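Local coordinates for 3-oxoacyl-(Acyl-carrier protein) synthase (Burkholderia xenovorans, PDB 4EFI) that probably acts as a 3-oxoacyl-(acyl-carrier protein) synthase, joining acyl units by condensation as in KAS III enzymes of the thiolase superfamily, at residues R58-Q63 / F173-T178; V154-S159 / N300-S305; G201-I206 / D220-G225. All blocks are in the same frame, centred on the assembly; numbering follows the deposited sequence. Where two conformers were deposited one is given.

Contact 1 of 3, residues R58-Q63 / F173-T178; sequences RWADAQ and FGDAGT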
loop_
_atom_site.group_PDB
_atom_site.type_symbol
_atom_site.label_atom_id
_atom_site.label_comp_id
_atom_site.label_asym_id
_atom_site.label_seq_id
_atom_site.Cartn_x
_atom_site.Cartn_y
_atom_site.Cartn_z
ATOM N N ARG A 58 -8.565 -4.226 -11.293
ATOM C CA ARG A 58 -8.483 -3.130 -12.262
ATOM C C ARG A 58 -7.089 -3.002 -12.834
ATOM O O ARG A 58 -6.113 -3.059 -12.074
ATOM C CB ARG A 58 -8.869 -1.807 -11.600
ATOM C CG ARG A 58 -10.192 -1.832 -10.870
ATOM C CD ARG A 58 -11.341 -2.199 -11.781
ATOM N NE ARG A 58 -12.653 -2.048 -11.124
ATOM C CZ ARG A 58 -13.416 -0.952 -11.146
ATOM N NH1 ARG A 58 -13.043 0.128 -11.806
ATOM N NH2 ARG A 58 -14.579 -0.938 -10.502
ATOM N N TRP A 59 -6.973 -2.859 -14.148
ATOM C CA TRP A 59 -5.679 -2.708 -14.802
ATOM C C TRP A 59 -5.590 -1.387 -15.557
ATOM O O TRP A 59 -6.454 -1.062 -16.371
ATOM C CB TRP A 59 -5.404 -3.841 -15.775
ATOM C CG TRP A 59 -4.936 -5.135 -15.162
ATOM C CD1 TRP A 59 -4.658 -5.382 -13.842
ATOM C CD2 TRP A 59 -4.678 -6.342 -15.870
ATOM N NE1 TRP A 59 -4.237 -6.695 -13.709
ATOM C CE2 TRP A 59 -4.241 -7.293 -14.935
ATOM C CE3 TRP A 59 -4.764 -6.699 -17.215
ATOM C CZ2 TRP A 59 -3.899 -8.598 -15.302
ATOM C CZ3 TRP A 59 -4.423 -8.001 -17.586
ATOM C CH2 TRP A 59 -3.995 -8.927 -16.624
ATOM N N ALA A 60 -4.526 -0.641 -15.288
ATOM C CA ALA A 60 -4.240 0.612 -15.974
ATOM C C ALA A 60 -3.945 0.386 -17.439
ATOM O O ALA A 60 -3.261 -0.569 -17.809
ATOM C CB ALA A 60 -3.035 1.263 -15.315
ATOM N N ASP A 61 -4.428 1.274 -18.296
ATOM C CA ASP A 61 -4.007 1.217 -19.693
ATOM C C ASP A 61 -2.622 1.836 -19.891
ATOM O O ASP A 61 -2.026 2.345 -18.954
ATOM C CB ASP A 61 -5.062 1.852 -20.608
ATOM C CG ASP A 61 -5.373 3.291 -20.263
ATOM O OD1 ASP A 61 -4.517 4.024 -19.718
ATOM O OD2 ASP A 61 -6.508 3.729 -20.560
ATOM N N ALA A 62 -2.085 1.778 -21.109
ATOM C CA ALA A 62 -0.699 2.198 -21.330
ATOM C C ALA A 62 -0.447 3.658 -20.962
ATOM O O ALA A 62 0.621 4.009 -20.455
ATOM C CB ALA A 62 -0.273 1.924 -22.779
ATOM N N GLN A 63 -1.435 4.506 -21.161
ATOM C CA GLN A 63 -1.268 5.923 -20.863
ATOM C C GLN A 63 -1.542 6.321 -19.414
ATOM O O GLN A 63 -1.458 7.511 -19.080
ATOM C CB GLN A 63 -2.178 6.770 -21.753
ATOM C CG GLN A 63 -3.666 6.552 -21.504
ATOM C CD GLN A 63 -4.281 5.574 -22.497
ATOM O OE1 GLN A 63 -3.701 4.524 -22.810
ATOM N NE2 GLN A 63 -5.460 5.918 -23.002
ATOM N N PHE A 173 -2.272 -9.524 -9.187
ATOM C CA PHE A 173 -2.091 -8.080 -9.025
ATOM C C PHE A 173 -3.102 -7.223 -9.770
ATOM O O PHE A 173 -3.454 -7.486 -10.935
ATOM C CB PHE A 173 -0.673 -7.665 -9.433
ATOM C CG PHE A 173 0.389 -8.181 -8.503
ATOM C CD1 PHE A 173 0.567 -7.607 -7.254
ATOM C CD2 PHE A 173 1.193 -9.250 -8.860
ATOM C CE1 PHE A 173 1.559 -8.097 -6.384
ATOM C CE2 PHE A 173 2.162 -9.734 -8.000
ATOM C CZ PHE A 173 2.337 -9.166 -6.774
ATOM N N GLY A 174 -3.526 -6.167 -9.092
ATOM C CA GLY A 174 -4.333 -5.112 -9.670
ATOM C C GLY A 174 -3.650 -3.775 -9.436
ATOM O O GLY A 174 -2.632 -3.704 -8.735
ATOM N N ASP A 175 -4.231 -2.719 -9.995
ATOM C CA ASP A 175 -3.648 -1.385 -9.952
ATOM C C ASP A 175 -4.530 -0.404 -9.179
ATOM O O ASP A 175 -5.754 -0.465 -9.257
ATOM C CB ASP A 175 -3.447 -0.858 -11.372
ATOM C CG ASP A 175 -2.488 -1.706 -12.182
ATOM O OD1 ASP A 175 -1.667 -2.424 -11.582
ATOM O OD2 ASP A 175 -2.552 -1.644 -13.423
ATOM N N ALA A 176 -3.900 0.464 -8.394
ATOM C CA ALA A 176 -4.602 1.547 -7.720
ATOM C C ALA A 176 -3.642 2.671 -7.352
ATOM O O ALA A 176 -2.452 2.441 -7.174
ATOM C CB ALA A 176 -5.300 1.025 -6.476
ATOM N N GLY A 177 -4.178 3.876 -7.199
ATOM C CA GLY A 177 -3.424 5.009 -6.698
ATOM C C GLY A 177 -4.236 5.710 -5.625
ATOM O O GLY A 177 -5.460 5.712 -5.686
ATOM N N THR A 178 -3.569 6.297 -4.638
ATOM C CA THR A 178 -4.282 6.913 -3.517
ATOM C C THR A 178 -3.599 8.192 -3.095
ATOM O O THR A 178 -2.405 8.410 -3.336
ATOM C CB THR A 178 -4.357 5.965 -2.306
ATOM O OG1 THR A 178 -3.074 5.853 -1.673
ATOM C CG2 THR A 178 -4.853 4.590 -2.706
HETATM O O HOH W 1 -7.442 -3.114 -8.862
#
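Arg58 and Gly174 run closest in backbone, with CA atoms 5.3 Å apart, and Trp59 lies beside Asp175. Arg58 ends a short strand, and the 173-178 segment runs into strand 176-184. One backbone hydrogen bond joins them, Asp175 N to Arg58 O at 2.8 Å. Water 1 accepts a hydrogen bond from Arg58 N at 2.9 Å and lies near Asp175 O.

Two side chains then reach across in opposite directions. The Trp59 indole gives its NE1-H to Phe173 O at 3.0 Å. The acceptor lies in the ring plane, at the edge, and the bond is fairly straight at 164°. In return, Asp175 OD2 accepts from Ala60 N at 2.9 Å, using its anti lone pair. With CG anti to its own carbonyl carbon (chi1 -62°), the Asp175 carboxylate lies beside the loop at Ala60. The same oxygen also bonds Ser159 OG. The Arg58 side chain leads off to Pro27 O and Glu353.

The loop before helix 66-81 is thus pinned to a central strand. Each direct hydrogen bond between the two segments uses a main-chain atom on at least one side. The buried carboxylate has at least two donors on OD2, which would fix its rotation.

Contact 2 of 3, residues V154-S159 / N300-S305; sequences VGDTIS and NTSCAS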
loop_
_atom_site.group_PDB
_atom_site.type_symbol
_atom_site.label_atom_id
_atom_site.label_comp_id
_atom_site.label_asym_id
_atom_site.label_seq_id
_atom_site.Cartn_x
_atom_site.Cartn_y
_atom_site.Cartn_z
ATOM N N VAL A 154 0.352 7.457 -2.724
ATOM C CA VAL A 154 0.825 6.096 -2.561
ATOM C C VAL A 154 0.086 5.248 -3.596
ATOM O O VAL A 154 -1.148 5.133 -3.557
ATOM C CB VAL A 154 0.601 5.576 -1.136
ATOM C CG1 VAL A 154 1.129 4.130 -1.011
ATOM C CG2 VAL A 154 1.263 6.521 -0.137
ATOM N N GLY A 155 0.818 4.703 -4.565
ATOM C CA GLY A 155 0.147 4.032 -5.669
ATOM C C GLY A 155 1.096 3.200 -6.493
ATOM O O GLY A 155 2.318 3.339 -6.411
ATOM N N ASP A 156 0.529 2.332 -7.319
ATOM C CA ASP A 156 1.345 1.462 -8.157
ATOM C C ASP A 156 0.512 0.965 -9.320
ATOM O O ASP A 156 -0.727 0.855 -9.216
ATOM C CB ASP A 156 1.840 0.238 -7.371
ATOM C CG ASP A 156 3.329 0.258 -7.083
ATOM O OD1 ASP A 156 4.127 0.895 -7.798
ATOM O OD2 ASP A 156 3.706 -0.406 -6.099
ATOM N N THR A 157 1.186 0.626 -10.408
ATOM C CA THR A 157 0.560 -0.131 -11.493
ATOM C C THR A 157 1.419 -1.383 -11.722
ATOM O O THR A 157 2.103 -1.522 -12.728
ATOM C CB THR A 157 0.415 0.666 -12.801
ATOM O OG1 THR A 157 1.701 1.073 -13.264
ATOM C CG2 THR A 157 -0.442 1.907 -12.604
ATOM N N ILE A 158 1.390 -2.310 -10.769
ATOM C CA ILE A 158 2.216 -3.509 -10.870
ATOM C C ILE A 158 1.819 -4.347 -12.075
ATOM O O ILE A 158 2.620 -5.151 -12.569
ATOM C CB ILE A 158 2.153 -4.387 -9.595
ATOM C CG1 ILE A 158 2.740 -3.622 -8.415
ATOM C CG2 ILE A 158 2.846 -5.749 -9.795
ATOM C CD1 ILE A 158 4.160 -3.146 -8.601
ATOM N N SER A 159 0.605 -4.181 -12.589
ATOM C CA SER A 159 0.214 -4.933 -13.782
ATOM C C SER A 159 1.216 -4.734 -14.931
ATOM O O SER A 159 1.395 -5.644 -15.756
ATOM C CB SER A 159 -1.193 -4.545 -14.249
ATOM O OG SER A 159 -1.167 -3.249 -14.771
ATOM N N ASN A 300 -4.379 -7.725 -5.432
ATOM C CA ASN A 300 -3.305 -7.171 -4.615
ATOM C C ASN A 300 -2.812 -5.911 -5.318
ATOM O O ASN A 300 -2.315 -5.997 -6.436
ATOM C CB ASN A 300 -2.215 -8.245 -4.525
ATOM C CG ASN A 300 -0.945 -7.801 -3.852
ATOM O OD1 ASN A 300 -0.595 -6.619 -3.809
ATOM N ND2 ASN A 300 -0.202 -8.789 -3.352
ATOM N N THR A 301 -2.965 -4.750 -4.678
ATOM C CA THR A 301 -2.598 -3.466 -5.287
ATOM C C THR A 301 -1.338 -2.891 -4.673
ATOM O O THR A 301 -1.106 -1.684 -4.700
ATOM C CB THR A 301 -3.738 -2.438 -5.200
ATOM O OG1 THR A 301 -4.118 -2.229 -3.832
ATOM C CG2 THR A 301 -4.941 -2.909 -6.030
ATOM N N SER A 302 -0.488 -3.776 -4.168
ATOM C CA SER A 302 0.857 -3.366 -3.739
ATOM C C SER A 302 0.765 -2.217 -2.746
ATOM O O SER A 302 0.089 -2.326 -1.730
ATOM C CB SER A 302 1.658 -2.931 -4.966
ATOM O OG SER A 302 3.011 -2.627 -4.610
ATOM N N CYS A 303 1.603 -1.196 -2.807
ATOM C CA CYS A 303 1.599 -0.168 -1.764
ATOM C C CYS A 303 0.251 0.531 -1.555
ATOM O O CYS A 303 0.023 1.097 -0.495
ATOM C CB CYS A 303 2.672 0.902 -2.012
ATOM S SG CYS A 303 2.515 1.753 -3.580
ATOM N N ALA A 304 -0.620 0.502 -2.561
ATOM C CA ALA A 304 -1.947 1.107 -2.422
ATOM C C ALA A 304 -2.919 0.288 -1.585
ATOM O O ALA A 304 -4.023 0.766 -1.289
ATOM C CB ALA A 304 -2.555 1.352 -3.774
ATOM N N SER A 305 -2.548 -0.931 -1.212
ATOM C CA SER A 305 -3.545 -1.862 -0.721
ATOM C C SER A 305 -4.206 -1.393 0.583
ATOM O O SER A 305 -5.413 -1.539 0.739
ATOM C CB SER A 305 -2.943 -3.255 -0.576
ATOM O OG SER A 305 -2.014 -3.269 0.488
#
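Ser302 and Asp156 carry the one hydrogen bond across this contact. Ser302 OG donates to Asp156 OD2 at 2.8 Å. It arrives on the anti side of that oxygen, 17° out of the carboxylate plane. Ser302 OG stands anti to its backbone N (chi1 -175°), and this carries the hydroxyl to the aspartate on strand 149-156. Carbon contacts flank the bond. Ile158 CG1 touches Ser302 CB at 3.7 Å, and Val154 CG1 meets Cys303 CB at 3.7 Å. The CG1 methyl of Val154 also packs closely on the main chain, 3.3 Å from Cys303 O. The Ala304 CB packs against the Val154-Gly155 backbone, 4.0 Å from Val154 O. Cys303 has two conformers, so contacts of its sulfur are doubtful.

The next shell holds both partners in place. OD1 of Asp156 accepts from Gln96 N and bonds the hydroxyls of Ser95 and Thr97. On the other side, Asn300 OD1 accepts from Ser302 N at 2.9 Å, forming an Asx turn. A short 3-10 turn follows, with Ala304 N bonded to Thr301 O, and it runs into helix 305-313. Asn300 ND2 bonds Ala272 O. Its side chain also touches His270, consistent with the KAS III pattern in which HQAN and GNTS motifs bring a histidine and an asparagine together.

Ser302 OG also bonds an unidentified ligand, probably from the crystallisation liquor. The buried carboxylate, with donors on both oxygens, would hold Ser302 in place beside the probable active site.

Contact 3 of 3, residues G201-I206 / D220-G225; sequences GARNLI and DERMAG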
loop_
_atom_site.group_PDB
_atom_site.type_symbol
_atom_site.label_atom_id
_atom_site.label_comp_id
_atom_site.label_asym_id
_atom_site.label_seq_id
_atom_site.Cartn_x
_atom_site.Cartn_y
_atom_site.Cartn_z
ATOM N N GLY A 201 16.341 -10.689 1.962
ATOM C CA GLY A 201 15.200 -11.107 1.159
ATOM C C GLY A 201 15.071 -10.484 -0.223
ATOM O O GLY A 201 14.098 -10.763 -0.937
ATOM N N ALA A 202 16.014 -9.638 -0.612
ATOM C CA ALA A 202 15.926 -8.960 -1.901
ATOM C C ALA A 202 15.669 -9.937 -3.045
ATOM O O ALA A 202 14.800 -9.690 -3.886
ATOM C CB ALA A 202 17.210 -8.161 -2.156
ATOM N N ARG A 203 16.421 -11.029 -3.092
ATOM C CA ARG A 203 16.342 -11.982 -4.202
ATOM C C ARG A 203 15.035 -12.781 -4.240
ATOM O O ARG A 203 14.809 -13.530 -5.183
ATOM C CB ARG A 203 17.536 -12.946 -4.164
ATOM C CG ARG A 203 17.448 -13.969 -3.057
ATOM C CD ARG A 203 18.756 -14.754 -2.883
ATOM N NE ARG A 203 19.180 -15.473 -4.086
ATOM C CZ ARG A 203 18.871 -16.734 -4.369
ATOM N NH1 ARG A 203 18.111 -17.447 -3.551
ATOM N NH2 ARG A 203 19.325 -17.293 -5.482
ATOM N N ASN A 204 14.172 -12.620 -3.236
ATOM C CA ASN A 204 12.913 -13.366 -3.191
ATOM C C ASN A 204 11.709 -12.589 -3.732
ATOM O O ASN A 204 10.638 -13.156 -3.926
ATOM C CB ASN A 204 12.644 -13.859 -1.767
ATOM C CG ASN A 204 13.684 -14.832 -1.316
ATOM O OD1 ASN A 204 14.228 -15.582 -2.124
ATOM N ND2 ASN A 204 13.993 -14.826 -0.023
ATOM N N LEU A 205 11.898 -11.305 -3.993
ATOM C CA LEU A 205 10.836 -10.462 -4.539
ATOM C C LEU A 205 11.550 -9.316 -5.232
ATOM O O LEU A 205 12.044 -8.368 -4.596
ATOM C CB LEU A 205 9.908 -9.960 -3.426
ATOM C CG LEU A 205 8.413 -9.979 -3.744
ATOM C CD1 LEU A 205 7.567 -9.608 -2.509
ATOM C CD2 LEU A 205 8.126 -9.059 -4.921
ATOM N N ILE A 206 11.647 -9.429 -6.560
ATOM C CA ILE A 206 12.600 -8.638 -7.311
ATOM C C ILE A 206 12.196 -8.562 -8.786
ATOM O O ILE A 206 11.624 -9.498 -9.317
ATOM C CB ILE A 206 14.048 -9.229 -7.150
ATOM C CG1 ILE A 206 15.089 -8.363 -7.867
ATOM C CG2 ILE A 206 14.118 -10.655 -7.641
ATOM C CD1 ILE A 206 16.501 -8.600 -7.351
ATOM N N ASP A 220 20.509 -18.241 -11.470
ATOM C CA ASP A 220 19.499 -18.550 -10.460
ATOM C C ASP A 220 18.509 -19.565 -11.031
ATOM O O ASP A 220 17.658 -19.219 -11.852
ATOM C CB ASP A 220 18.778 -17.252 -10.084
ATOM C CG ASP A 220 17.824 -17.406 -8.911
ATOM O OD1 ASP A 220 17.364 -18.547 -8.648
ATOM O OD2 ASP A 220 17.508 -16.366 -8.290
ATOM N N GLU A 221 18.621 -20.819 -10.606
ATOM C CA GLU A 221 17.780 -21.897 -11.128
ATOM C C GLU A 221 16.290 -21.603 -11.028
ATOM O O GLU A 221 15.512 -22.061 -11.858
ATOM C CB GLU A 221 18.100 -23.219 -10.405
ATOM N N ARG A 222 15.883 -20.815 -10.037
ATOM C CA ARG A 222 14.468 -20.558 -9.821
ATOM C C ARG A 222 13.891 -19.730 -10.948
ATOM O O ARG A 222 12.667 -19.667 -11.105
ATOM C CB ARG A 222 14.235 -19.808 -8.508
ATOM C CG ARG A 222 14.851 -20.442 -7.280
ATOM C CD ARG A 222 14.703 -19.500 -6.091
ATOM N NE ARG A 222 15.419 -18.253 -6.336
ATOM C CZ ARG A 222 15.237 -17.128 -5.653
ATOM N NH1 ARG A 222 14.352 -17.080 -4.663
ATOM N NH2 ARG A 222 15.936 -16.039 -5.947
ATOM N N MET A 223 14.762 -19.073 -11.717
ATOM C CA MET A 223 14.316 -18.141 -12.755
ATOM C C MET A 223 14.341 -18.727 -14.180
ATOM O O MET A 223 14.136 -17.992 -15.149
ATOM C CB MET A 223 15.137 -16.844 -12.677
ATOM C CG MET A 223 15.023 -16.155 -11.338
ATOM S SD MET A 223 15.813 -14.550 -11.339
ATOM C CE MET A 223 15.433 -14.038 -9.667
ATOM N N ALA A 224 14.569 -20.037 -14.311
ATOM C CA ALA A 224 14.527 -20.715 -15.612
ATOM C C ALA A 224 13.193 -20.450 -16.314
ATOM O O ALA A 224 12.126 -20.660 -15.735
ATOM C CB ALA A 224 14.721 -22.206 -15.424
ATOM N N GLY A 225 13.258 -19.954 -17.544
ATOM C CA GLY A 225 12.054 -19.698 -18.319
ATOM C C GLY A 225 11.279 -18.448 -17.927
ATOM O O GLY A 225 10.209 -18.191 -18.479
HETATM O O HOH W 2 18.787 -19.940 -6.725
#
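Arg203 and Arg222 lay their guanidinium groups flat on each other, centres 3.9 Å apart and planes 11° apart. Asp220, close to both groups, probably offsets the like charges. The Arg222 chain bends at chi3 (-62°), and this fold-back brings its guanidinium side-on to the Asp220 carboxylate. Arg222 NE bonds Asp220 OD1 at 3.0 Å. Arg222 NH2 forms a salt bridge with Asp220 OD2 at 2.8 Å. Both use syn lone pairs, near the guanidinium plane. Asp220 OD1 also accepts from Arg222 N, closing an Asx turn, and accepts a hydrogen bond from water 2. OD2 has a further partner in Tyr215 OH.

Arg222 also gives bonds across the contact. NH2 reaches Arg203 O at 2.9 Å, from above the carbonyl plane. NH1 gives to Asn204 OD1 at 3.0 Å, in the carbonyl plane but rather bent at 138°. Asp234 is a further partner of NH1. Asn204 ND2 bonds Tyr334 OH.

Arg203 NH2 lies 3.5 Å from Asp220 OD2, a salt bridge by charge alone, with the oxygen well out of the guanidinium plane. Water 2 accepts a hydrogen bond from Arg203 NH2 at the guanidinium edge. Nearby, Ile206 CG2 meets Met223 CE at 4.2 Å.

Asp220 and Asp234 probably offset the two positive charges, so the excursion between strands 205-206 and 232-233 closes on a salt-bridge network.

Contacts 1 and 2 touch, with centres 8 Å apart, and their segments alternate along the chain. Contact 1 reaches strand 176-184 and contact 2 strand 149-156, neighbours in one sheet. Thr178 OG1 lies 2.8 Å from Val154 O, a probable hydrogen bond. Contact 2 is the more central, about 6 Å from the centre of the chain. It lies by the probable active site, where the 300-305 loop also meets Phe173 through Asn300. Contact 3 is nested between the segments of contact 2 but touches neither of the others. Its centre is 21 Å from that of contact 2, nearest atoms about 8 Å apart, and 25 Å from that of contact 1, nearest atoms about 6 Å apart.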